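Local atomic coordinates of NAD-dependent epimerase/dehydratase domain-containing protein (Ruegeria pomeroyi DSS-3, PDB entry 3IUS), a protein that is of unknown function but probably binds a nicotinamide dinucleotide on a Rossmann-type fold, as relatives in the NAD-dependent epimerase/dehydratase family do. Residues Arg159-Ser163 against Leu277-Gln281; Ala92-Arg96 against Pro142-Leu146; Tyr15-Leu20 against Val185-Ala189; Val115-Thr119 against Arg256-Ile260. One frame throughout, in Å; residues are numbered along the deposited sequence. Where two conformers were deposited one is given.

Interaction 1 of 4, residues Arg159-Ser163 against Leu277-Gln281; sequences RGPFS and LEALQ
The Phe162 ring lies between Gln281 on one face and its own neighbour Pro161 on the other. Gln281 CB sits 3.9 Å from the centroid of the Phe162 ring, 25° off the ring normal, which makes a CH-pi contact. Pro161 CG stands over the opposite face, toward the rim. The edge of the ring faces the helix backbone. Phe162 CZ comes to 3.4 Å from Leu277 O, near the ring plane, and CE2 comes to 4.1 Å from Leu280 CB. With CG anti to its carbonyl carbon (chi1 -56°), Phe162 reaches out of the loop onto the helix. Beside it, Pro161 CG meets Leu277 CG at 4.1 Å, and Gly160 CA lies at the same distance from Leu280 CD2. No hydrogen bond joins the two segments. With an alanine in place of Phe162, Gln281 CB would probably lose its aromatic partner and a gap would open beside the Leu277 carbonyl. The amide of Gln281 runs on to helix 215-226, where NE2 bonds to Leu225 O and Gln226 OE1. Phe162 also touches Leu225 and Gln226. The loop after strand 146-155 thus packs against two helices, 273-282 and 215-226, while Leu277 and Leu280 also touch Tyr155 of that strand.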
loop_
_atom_site.group_PDB
_atom_site.type_symbol
_atom_site.label_atom_id
_atom_site.label_comp_id
_atom_site.label_asym_id
_atom_site.label_seq_id
_atom_site.Cartn_x
_atom_site.Cartn_y
_atom_site.Cartn_z
ATOM N N ARG A 159 5.545 -6.736 -10.152
ATOM C CA ARG A 159 4.230 -6.124 -10.279
ATOM C C ARG A 159 4.299 -4.908 -11.200
ATOM O O ARG A 159 4.014 -3.779 -10.793
ATOM C CB ARG A 159 3.663 -5.754 -8.908
ATOM C CG ARG A 159 2.188 -5.384 -8.937
ATOM C CD ARG A 159 1.605 -5.301 -7.538
ATOM N NE ARG A 159 1.519 -6.614 -6.904
ATOM C CZ ARG A 159 1.170 -6.801 -5.636
ATOM N NH1 ARG A 159 0.883 -5.756 -4.874
ATOM N NH2 ARG A 159 1.116 -8.027 -5.130
ATOM N N GLY A 160 4.692 -5.159 -12.446
ATOM C CA GLY A 160 4.839 -4.107 -13.433
ATOM C C GLY A 160 4.071 -4.434 -14.696
ATOM O O GLY A 160 3.485 -5.510 -14.807
ATOM N N PRO A 161 4.084 -3.511 -15.667
ATOM C CA PRO A 161 3.252 -3.623 -16.865
ATOM C C PRO A 161 3.904 -4.391 -18.013
ATOM O O PRO A 161 3.223 -4.684 -18.996
ATOM C CB PRO A 161 3.059 -2.163 -17.251
ATOM C CG PRO A 161 4.394 -1.557 -16.940
ATOM C CD PRO A 161 4.924 -2.300 -15.717
ATOM N N PHE A 162 5.186 -4.722 -17.892
ATOM C CA PHE A 162 5.904 -5.368 -18.988
ATOM C C PHE A 162 5.572 -6.851 -19.130
ATOM O O PHE A 162 5.731 -7.430 -20.204
ATOM C CB PHE A 162 7.411 -5.134 -18.861
ATOM C CG PHE A 162 7.779 -3.681 -18.789
ATOM C CD1 PHE A 162 7.794 -2.900 -19.928
ATOM C CD2 PHE A 162 8.077 -3.086 -17.574
ATOM C CE1 PHE A 162 8.114 -1.564 -19.864
ATOM C CE2 PHE A 162 8.402 -1.750 -17.505
ATOM C CZ PHE A 162 8.418 -0.983 -18.645
ATOM N N SER A 163 5.103 -7.459 -18.045
ATOM C CA SER A 163 4.591 -8.824 -18.093
ATOM C C SER A 163 3.257 -8.837 -18.832
ATOM O O SER A 163 2.878 -9.828 -19.453
ATOM C CB SER A 163 4.384 -9.355 -16.676
ATOM O OG SER A 163 3.347 -8.642 -16.023
ATOM N N LEU A 277 9.051 3.199 -14.356
ATOM C CA LEU A 277 8.917 2.233 -15.446
ATOM C C LEU A 277 10.224 1.955 -16.185
ATOM O O LEU A 277 10.491 0.817 -16.585
ATOM C CB LEU A 277 7.832 2.667 -16.442
ATOM C CG LEU A 277 6.473 1.971 -16.315
ATOM C CD1 LEU A 277 5.975 2.066 -14.903
ATOM C CD2 LEU A 277 5.436 2.536 -17.288
ATOM N N GLU A 278 11.026 2.992 -16.391
ATOM C CA GLU A 278 12.306 2.820 -17.060
ATOM C C GLU A 278 13.221 1.909 -16.245
ATOM O O GLU A 278 13.899 1.047 -16.798
ATOM C CB GLU A 278 12.961 4.176 -17.324
ATOM C CG GLU A 278 12.088 5.101 -18.155
ATOM C CD GLU A 278 12.734 6.443 -18.432
ATOM O OE1 GLU A 278 13.612 6.506 -19.321
ATOM O OE2 GLU A 278 12.352 7.434 -17.772
ATOM N N ALA A 279 13.228 2.103 -14.925
ATOM C CA ALA A 279 14.011 1.257 -14.029
ATOM C C ALA A 279 13.490 -0.177 -13.965
ATOM O O ALA A 279 14.271 -1.126 -13.938
ATOM C CB ALA A 279 14.048 1.863 -12.626
ATOM N N LEU A 280 12.168 -0.329 -13.921
ATOM C CA LEU A 280 11.546 -1.648 -13.866
ATOM C C LEU A 280 11.875 -2.476 -15.099
ATOM O O LEU A 280 12.166 -3.668 -14.998
ATOM C CB LEU A 280 10.028 -1.530 -13.717
ATOM C CG LEU A 280 9.481 -1.754 -12.306
ATOM C CD1 LEU A 280 10.080 -0.748 -11.348
ATOM C CD2 LEU A 280 7.958 -1.690 -12.284
ATOM N N GLN A 281 11.830 -1.838 -16.259
ATOM C CA GLN A 281 12.115 -2.540 -17.505
ATOM C C GLN A 281 13.538 -3.086 -17.506
ATOM O O GLN A 281 13.798 -4.159 -18.048
ATOM C CB GLN A 281 11.923 -1.626 -18.708
ATOM C CG GLN A 281 11.996 -2.394 -20.025
ATOM C CD GLN A 281 12.178 -1.500 -21.221
ATOM O OE1 GLN A 281 12.773 -0.434 -21.126
ATOM N NE2 GLN A 281 11.687 -1.949 -22.374
#

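Interaction 2 of 4, residues Ala92-Arg96 against Pro142-Leu146; sequences AAQFR and PNLPL
Leu144 reaches across to Ala92 and Phe95 with one methyl, CD1. Its CB leads off beside the contact. CG lies anti to the backbone N (chi1 -158°), and this turns the branch toward the other segment. At the tip, CD1 is 3.9 Å from Phe95 CD2 and 4.1 Å from Ala92 CA. It meets the Phe95 ring obliquely. The Ala92 methyl points into the opposing loop, where its CB lies 3.6 Å from Pro142 O and 3.9 Å from Asn143 O. Pro145 fills the other half of the contact with its ring. Its CB is 3.6 Å from Arg96 O, its CG is 3.4 Å from Phe95 O, and its CD is 3.9 Å from Ala92 O. Three backbone carbonyls thus line one proline. No hydrogen bond links the two segments directly, so the contact is van der Waals packing. Leu144 also rests on Trp138 of helix 126-140 and on Val98, while Phe95 reaches Val64 and Leu67. Pro145 is the centre of an inverse gamma turn just before strand 146-155. The two loops each lead from a helix into a strand, 97-103 and 146-155, which pair in parallel. This packing joins successive helix-to-strand connections of a Rossmann-type alpha/beta fold.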
loop_
_atom_site.group_PDB
_atom_site.type_symbol
_atom_site.label_atom_id
_atom_site.label_comp_id
_atom_site.label_asym_id
_atom_site.label_seq_id
_atom_site.Cartn_x
_atom_site.Cartn_y
_atom_site.Cartn_z
ATOM N N ALA A 92 -0.378 -2.128 24.753
ATOM C CA ALA A 92 -0.110 -0.899 23.998
ATOM C C ALA A 92 1.241 -0.253 24.302
ATOM O O ALA A 92 1.954 0.168 23.393
ATOM C CB ALA A 92 -1.232 0.107 24.210
ATOM N N ALA A 93 1.588 -0.186 25.584
ATOM C CA ALA A 93 2.788 0.516 26.026
ATOM C C ALA A 93 4.104 -0.191 25.687
ATOM O O ALA A 93 5.172 0.414 25.771
ATOM C CB ALA A 93 2.708 0.806 27.524
ATOM N N GLN A 94 4.042 -1.458 25.291
ATOM C CA GLN A 94 5.283 -2.167 25.006
ATOM C C GLN A 94 5.746 -1.957 23.567
ATOM O O GLN A 94 6.898 -2.228 23.238
ATOM C CB GLN A 94 5.177 -3.652 25.357
ATOM C CG GLN A 94 4.258 -4.453 24.470
ATOM C CD GLN A 94 3.869 -5.772 25.101
ATOM O OE1 GLN A 94 3.821 -6.799 24.431
ATOM N NE2 GLN A 94 3.591 -5.750 26.405
ATOM N N PHE A 95 4.859 -1.443 22.721
ATOM C CA PHE A 95 5.227 -1.171 21.340
ATOM C C PHE A 95 5.861 0.201 21.207
ATOM O O PHE A 95 5.503 1.137 21.922
ATOM C CB PHE A 95 4.005 -1.256 20.419
ATOM C CG PHE A 95 3.254 -2.553 20.528
ATOM C CD1 PHE A 95 3.840 -3.744 20.124
ATOM C CD2 PHE A 95 1.965 -2.580 21.029
ATOM C CE1 PHE A 95 3.151 -4.943 20.223
ATOM C CE2 PHE A 95 1.268 -3.774 21.133
ATOM C CZ PHE A 95 1.863 -4.958 20.728
ATOM N N ARG A 96 6.813 0.318 20.293
ATOM C CA ARG A 96 7.401 1.612 19.975
ATOM C C ARG A 96 6.709 2.210 18.760
ATOM O O ARG A 96 6.724 3.420 18.550
ATOM C CB ARG A 96 8.901 1.475 19.705
ATOM C CG ARG A 96 9.527 2.715 19.087
ATOM C CD ARG A 96 11.027 2.564 18.908
ATOM N NE ARG A 96 11.608 3.696 18.194
ATOM C CZ ARG A 96 11.804 4.895 18.731
ATOM N NH1 ARG A 96 11.454 5.124 19.988
ATOM N NH2 ARG A 96 12.342 5.868 18.008
ATOM N N PRO A 142 -6.402 3.031 22.918
ATOM C CA PRO A 142 -5.704 3.987 23.788
ATOM C C PRO A 142 -4.194 3.739 23.868
ATOM O O PRO A 142 -3.763 2.602 24.073
ATOM C CB PRO A 142 -6.352 3.750 25.161
ATOM C CG PRO A 142 -7.655 3.081 24.882
ATOM C CD PRO A 142 -7.446 2.276 23.627
ATOM N N ASN A 143 -3.407 4.799 23.695
ATOM C CA ASN A 143 -1.961 4.762 23.921
ATOM C C ASN A 143 -1.161 3.907 22.942
ATOM O O ASN A 143 0.012 3.619 23.175
ATOM C CB ASN A 143 -1.654 4.336 25.355
ATOM C CG ASN A 143 -2.349 5.207 26.382
ATOM O OD1 ASN A 143 -3.130 4.716 27.195
ATOM N ND2 ASN A 143 -2.079 6.505 26.342
ATOM N N LEU A 144 -1.797 3.501 21.849
ATOM C CA LEU A 144 -1.097 2.785 20.792
ATOM C C LEU A 144 -0.329 3.783 19.919
ATOM O O LEU A 144 -0.894 4.792 19.489
ATOM C CB LEU A 144 -2.107 1.997 19.955
ATOM C CG LEU A 144 -1.609 0.797 19.152
ATOM C CD1 LEU A 144 -1.092 -0.305 20.071
ATOM C CD2 LEU A 144 -2.735 0.275 18.279
ATOM N N PRO A 145 0.964 3.515 19.663
ATOM C CA PRO A 145 1.800 4.385 18.823
ATOM C C PRO A 145 1.433 4.186 17.360
ATOM O O PRO A 145 2.274 3.750 16.576
ATOM C CB PRO A 145 3.221 3.859 19.059
ATOM C CG PRO A 145 3.108 2.782 20.108
ATOM C CD PRO A 145 1.695 2.321 20.117
ATOM N N LEU A 146 0.190 4.503 17.013
ATOM C CA LEU A 146 -0.363 4.185 15.699
ATOM C C LEU A 146 0.038 5.176 14.617
ATOM O O LEU A 146 0.076 6.384 14.841
ATOM C CB LEU A 146 -1.892 4.121 15.775
ATOM C CG LEU A 146 -2.580 3.890 14.430
ATOM C CD1 LEU A 146 -2.334 2.459 13.941
ATOM C CD2 LEU A 146 -4.060 4.203 14.521
#

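Interaction 3 of 4, residues Tyr15-Leu20 against Val185-Ala189; sequences YTARVL and VEDIA. With EDO (1,2-ethanediol), chain E.
Val185 makes apolar contact with Tyr15, Thr16 and Val19, and is the residue at the centre of this helix-helix packing. Its CG2 meets both methyls of Val19. Val185 CG2 lies 3.5 Å from Val19 CG2 in one of the two conformers of Val19. Val185 CG2 stands anti to the backbone N, while CG1 takes the position between N and the carbonyl carbon (chi1 65°). That places CG1 near the Tyr15 hydroxyl, 3.7 Å from OH. Tyr15 crosses Val185 obliquely, with its CE2 3.6 Å from Val185 CB. Further along, Val19 CG2 touches Ala189 CB at 3.8 Å. Thr16 CG2 meets Ile188 CG2 at 3.6 Å, the two side chains roughly perpendicular.

The polar contacts lead elsewhere. Tyr15 OH is hydrogen-bonded to Pro157 O, and the Tyr15 ring makes a cation-pi contact with Arg159. An ethanediol, probably from the crystallisation liquor, gives a 2.7 Å hydrogen bond from its O1 to Val19 O and is also bonded to Arg22 NH1.

The short helical segments cross at -60°, with their axes 8.8 Å apart at closest approach. Helix 15-24 follows strand 7-11 in a GxGxxA pattern that includes Ala17, consistent with a Rossmann dinucleotide-binding turn. Helix 185-197 follows strand 182-184. Thr16 and Ile188 both rest on Ile154 of strand 146-155, under the two helices.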
loop_
_atom_site.group_PDB
_atom_site.type_symbol
_atom_site.label_atom_id
_atom_site.label_comp_id
_atom_site.label_asym_id
_atom_site.label_seq_id
_atom_site.Cartn_x
_atom_site.Cartn_y
_atom_site.Cartn_z
ATOM N N TYR A 15 3.491 -8.678 -0.463
ATOM C CA TYR A 15 4.355 -7.981 -1.408
ATOM C C TYR A 15 5.118 -6.809 -0.787
ATOM O O TYR A 15 6.346 -6.754 -0.860
ATOM C CB TYR A 15 3.539 -7.517 -2.620
ATOM C CG TYR A 15 4.374 -6.900 -3.718
ATOM C CD1 TYR A 15 5.124 -7.695 -4.579
ATOM C CD2 TYR A 15 4.412 -5.526 -3.893
ATOM C CE1 TYR A 15 5.897 -7.128 -5.582
ATOM C CE2 TYR A 15 5.178 -4.951 -4.887
ATOM C CZ TYR A 15 5.916 -5.753 -5.730
ATOM O OH TYR A 15 6.676 -5.172 -6.717
ATOM N N THR A 16 4.385 -5.888 -0.170
ATOM C CA THR A 16 4.974 -4.687 0.413
ATOM C C THR A 16 5.849 -4.986 1.627
ATOM O O THR A 16 6.996 -4.550 1.694
ATOM C CB THR A 16 3.885 -3.665 0.801
ATOM O OG1 THR A 16 3.248 -3.181 -0.387
ATOM C CG2 THR A 16 4.478 -2.490 1.567
ATOM N N ALA A 17 5.304 -5.723 2.588
ATOM C CA ALA A 17 6.023 -6.019 3.826
ATOM C C ALA A 17 7.319 -6.803 3.581
ATOM O O ALA A 17 8.283 -6.670 4.329
ATOM C CB ALA A 17 5.113 -6.770 4.798
ATOM N N ARG A 18 7.341 -7.614 2.526
ATOM C CA ARG A 18 8.532 -8.393 2.186
ATOM C C ARG A 18 9.695 -7.525 1.717
ATOM O O ARG A 18 10.854 -7.830 2.002
ATOM C CB ARG A 18 8.200 -9.471 1.151
ATOM C CG ARG A 18 7.392 -10.607 1.745
ATOM C CD ARG A 18 6.806 -11.511 0.685
ATOM N NE ARG A 18 5.684 -12.266 1.232
ATOM C CZ ARG A 18 5.011 -13.201 0.573
ATOM N NH1 ARG A 18 5.350 -13.508 -0.673
ATOM N NH2 ARG A 18 3.999 -13.828 1.164
ATOM N N VAL A 19 9.400 -6.447 0.995
ATOM C CA VAL A 19 10.460 -5.537 0.586
ATOM C C VAL A 19 11.050 -4.853 1.814
ATOM O O VAL A 19 12.263 -4.673 1.898
ATOM C CB VAL A 19 9.993 -4.486 -0.441
ATOM C CG1 VAL A 19 9.306 -5.161 -1.616
ATOM C CG2 VAL A 19 9.090 -3.463 0.208
ATOM N N LEU A 20 10.199 -4.503 2.770
ATOM C CA LEU A 20 10.668 -3.908 4.015
ATOM C C LEU A 20 11.528 -4.898 4.788
ATOM O O LEU A 20 12.621 -4.554 5.237
ATOM C CB LEU A 20 9.491 -3.465 4.877
ATOM C CG LEU A 20 9.879 -2.922 6.253
ATOM C CD1 LEU A 20 10.800 -1.719 6.123
ATOM C CD2 LEU A 20 8.636 -2.579 7.059
ATOM N N VAL A 185 6.959 0.273 -4.708
ATOM C CA VAL A 185 7.080 -0.480 -3.460
ATOM C C VAL A 185 8.347 -0.133 -2.666
ATOM O O VAL A 185 8.335 -0.136 -1.424
ATOM C CB VAL A 185 6.964 -2.009 -3.705
ATOM C CG1 VAL A 185 8.130 -2.523 -4.546
ATOM C CG2 VAL A 185 6.845 -2.760 -2.383
ATOM N N GLU A 186 9.431 0.187 -3.368
ATOM C CA GLU A 186 10.662 0.607 -2.692
ATOM C C GLU A 186 10.463 1.894 -1.893
ATOM O O GLU A 186 11.037 2.063 -0.816
ATOM C CB GLU A 186 11.819 0.762 -3.681
ATOM C CG GLU A 186 12.483 -0.557 -4.065
ATOM C CD GLU A 186 13.216 -1.220 -2.902
ATOM O OE1 GLU A 186 13.517 -2.430 -2.999
ATOM O OE2 GLU A 186 13.495 -0.534 -1.896
ATOM N N ASP A 187 9.651 2.803 -2.428
ATOM C CA ASP A 187 9.366 4.054 -1.745
ATOM C C ASP A 187 8.451 3.853 -0.541
ATOM O O ASP A 187 8.565 4.561 0.463
ATOM C CB ASP A 187 8.806 5.088 -2.723
ATOM C CG ASP A 187 9.899 5.746 -3.552
ATOM O OD1 ASP A 187 11.024 5.898 -3.020
ATOM O OD2 ASP A 187 9.646 6.099 -4.725
ATOM N N ILE A 188 7.549 2.883 -0.625
ATOM C CA ILE A 188 6.780 2.519 0.557
ATOM C C ILE A 188 7.733 2.054 1.660
ATOM O O ILE A 188 7.603 2.448 2.832
ATOM C CB ILE A 188 5.759 1.406 0.272
ATOM C CG1 ILE A 188 4.805 1.826 -0.852
ATOM C CG2 ILE A 188 4.991 1.075 1.551
ATOM C CD1 ILE A 188 3.898 0.694 -1.360
ATOM N N ALA A 189 8.702 1.225 1.284
ATOM C CA ALA A 189 9.677 0.711 2.244
ATOM C C ALA A 189 10.436 1.855 2.923
ATOM O O ALA A 189 10.678 1.823 4.132
ATOM C CB ALA A 189 10.641 -0.254 1.562
HETATM C C1 EDO E . 13.880 -4.924 -1.423
HETATM O O1 EDO E . 14.185 -4.608 -0.010
HETATM C C2 EDO E . 13.605 -6.370 -1.724
HETATM O O2 EDO E . 12.666 -7.021 -2.549
#

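Interaction 4 of 4, residues Val115-Thr119 against Arg256-Ile260; sequences VDETT and RNDRI
The side chains of Glu117 and Arg259 run alongside one another in opposite senses, with the carboxylate and guanidinium planes 40° apart. The Glu117 side chain bends at chi2 (86°), which brings the carboxylate back alongside the arginine chain. A salt bridge joins Glu117 OE1 to Arg259 NE at 3.1 Å. Glu117 CB lies over the centre of one guanidinium face, 3.6 Å above its plane. Arg259 has a second conformer, so these contacts are those of one of the two. Thr118 CG2 comes to the edge of the same group. Two waters extend the grip of the carboxylate. One gives a bond to Glu117 OE2 and takes one from Ile260 N; the other links Glu117 OE1 with Arg259 N. Glu117 OE2 also accepts from Asn206 N. A glutamine at Glu117 would probably leave the Arg259 guanidinium without its opposing charge and weaken the water links to the first turn of the helix.

Beside this pair the two backbones join directly. Arg256 N gives a nearly straight 2.9 Å hydrogen bond to Val115 O, extending the pairing of strands 114-115 and 254-255. Asp116 OD1 is held by two donors, Thr118 N at 2.7 Å and Thr118 OG1 at 2.6 Å. The OG1 bond uses the syn lone pair; Thr118 N comes from the anti side, 30° out of the carboxylate plane. This is an Asx turn within a type I beta turn from Asp116 to Thr119, set against the start of helix 258-262.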
loop_
_atom_site.group_PDB
_atom_site.type_symbol
_atom_site.label_atom_id
_atom_site.label_comp_id
_atom_site.label_asym_id
_atom_site.label_seq_id
_atom_site.Cartn_x
_atom_site.Cartn_y
_atom_site.Cartn_z
ATOM N N VAL A 115 -6.236 16.549 -2.479
ATOM C CA VAL A 115 -6.597 16.206 -1.116
ATOM C C VAL A 115 -5.327 15.972 -0.315
ATOM O O VAL A 115 -4.281 15.644 -0.869
ATOM C CB VAL A 115 -7.483 14.933 -1.075
ATOM C CG1 VAL A 115 -8.733 15.134 -1.930
ATOM C CG2 VAL A 115 -6.707 13.704 -1.564
ATOM N N ASP A 116 -5.398 16.187 0.993
ATOM C CA ASP A 116 -4.275 15.860 1.850
ATOM C C ASP A 116 -4.773 15.086 3.061
ATOM O O ASP A 116 -5.936 14.684 3.114
ATOM C CB ASP A 116 -3.458 17.104 2.243
ATOM C CG ASP A 116 -4.268 18.137 3.022
ATOM O OD1 ASP A 116 -5.178 17.753 3.780
ATOM O OD2 ASP A 116 -3.972 19.346 2.879
ATOM N N GLU A 117 -3.895 14.880 4.029
ATOM C CA GLU A 117 -4.232 14.070 5.185
ATOM C C GLU A 117 -5.299 14.718 6.075
ATOM O O GLU A 117 -5.827 14.064 6.968
ATOM C CB GLU A 117 -2.976 13.734 5.997
ATOM C CG GLU A 117 -1.965 12.839 5.272
ATOM C CD GLU A 117 -0.987 13.608 4.399
ATOM O OE1 GLU A 117 -1.262 14.780 4.056
ATOM O OE2 GLU A 117 0.068 13.033 4.052
ATOM N N THR A 118 -5.627 15.986 5.819
ATOM C CA THR A 118 -6.668 16.673 6.598
ATOM C C THR A 118 -8.025 16.668 5.904
ATOM O O THR A 118 -9.023 17.119 6.459
ATOM C CB THR A 118 -6.294 18.143 6.912
ATOM O OG1 THR A 118 -6.371 18.933 5.714
ATOM C CG2 THR A 118 -4.898 18.230 7.501
ATOM N N THR A 119 -8.060 16.174 4.675
ATOM C CA THR A 119 -9.298 16.134 3.920
ATOM C C THR A 119 -10.303 15.144 4.513
ATOM O O THR A 119 -9.943 14.022 4.855
ATOM C CB THR A 119 -8.999 15.771 2.462
ATOM O OG1 THR A 119 -8.115 16.757 1.919
ATOM C CG2 THR A 119 -10.279 15.730 1.638
ATOM N N ARG A 256 -1.820 14.728 -2.149
ATOM C CA ARG A 256 -0.587 15.383 -1.717
ATOM C C ARG A 256 0.271 14.418 -0.900
ATOM O O ARG A 256 -0.250 13.632 -0.108
ATOM C CB ARG A 256 -0.892 16.620 -0.853
ATOM C CG ARG A 256 -1.646 17.755 -1.537
ATOM C CD ARG A 256 -0.813 18.460 -2.609
ATOM N NE ARG A 256 -1.526 19.615 -3.161
ATOM C CZ ARG A 256 -1.233 20.203 -4.320
ATOM N NH1 ARG A 256 -0.232 19.757 -5.059
ATOM N NH2 ARG A 256 -1.940 21.249 -4.734
ATOM N N ASN A 257 1.581 14.491 -1.090
ATOM C CA ASN A 257 2.529 13.636 -0.380
ATOM C C ASN A 257 3.571 14.460 0.375
ATOM O O ASN A 257 4.705 14.021 0.553
ATOM C CB ASN A 257 3.231 12.687 -1.362
ATOM C CG ASN A 257 4.041 13.429 -2.412
ATOM O OD1 ASN A 257 4.228 14.643 -2.320
ATOM N ND2 ASN A 257 4.507 12.703 -3.435
ATOM N N ASP A 258 3.175 15.648 0.823
ATOM C CA ASP A 258 4.095 16.579 1.484
ATOM C C ASP A 258 4.569 16.083 2.846
ATOM O O ASP A 258 5.740 16.243 3.206
ATOM C CB ASP A 258 3.434 17.961 1.642
ATOM C CG ASP A 258 2.902 18.511 0.328
ATOM O OD1 ASP A 258 3.638 18.474 -0.674
ATOM O OD2 ASP A 258 1.753 18.987 0.302
ATOM N N ARG A 259 3.657 15.474 3.593
ATOM C CA ARG A 259 3.937 15.038 4.954
ATOM C C ARG A 259 5.119 14.066 5.043
ATOM O O ARG A 259 5.982 14.200 5.908
ATOM C CB ARG A 259 2.680 14.419 5.564
ATOM C CG ARG A 259 2.545 14.656 7.055
ATOM C CD ARG A 259 1.088 14.755 7.472
ATOM N NE ARG A 259 0.341 15.671 6.616
ATOM C CZ ARG A 259 -0.724 16.363 7.005
ATOM N NH1 ARG A 259 -1.338 17.168 6.148
ATOM N NH2 ARG A 259 -1.169 16.262 8.251
ATOM N N ILE A 260 5.158 13.081 4.147
ATOM C CA ILE A 260 6.239 12.099 4.203
ATOM C C ILE A 260 7.580 12.760 3.891
ATOM O O ILE A 260 8.623 12.328 4.380
ATOM C CB ILE A 260 6.006 10.898 3.256
ATOM C CG1 ILE A 260 5.830 11.386 1.823
ATOM C CG2 ILE A 260 4.814 10.051 3.736
ATOM C CD1 ILE A 260 5.711 10.267 0.782
HETATM O O HOH W 1 2.541 12.507 2.731
HETATM O O HOH W 2 0.761 15.963 2.553
#

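In the fold
Interactions 1 and 3 are the only pair that touch. Arg159 NH2 packs against Tyr15 CB at 3.5 Å, which ties the loop of interaction 1 to the first turn of helix 15-24. Their centres lie 16 Å apart. Interaction 3 is the most central, with its centre about 8 Å from that of the chain, and its helix 15-24 carries the pattern consistent with dinucleotide binding. Interaction 4 comes within about 6 Å of it, nearest atoms, without touching. Interaction 2 lies inside the chain loop that interaction 3 closes, with centres 23 Å apart. Interactions 1 and 2 sit on opposite sides of the chain's centre, 38 Å apart between centres.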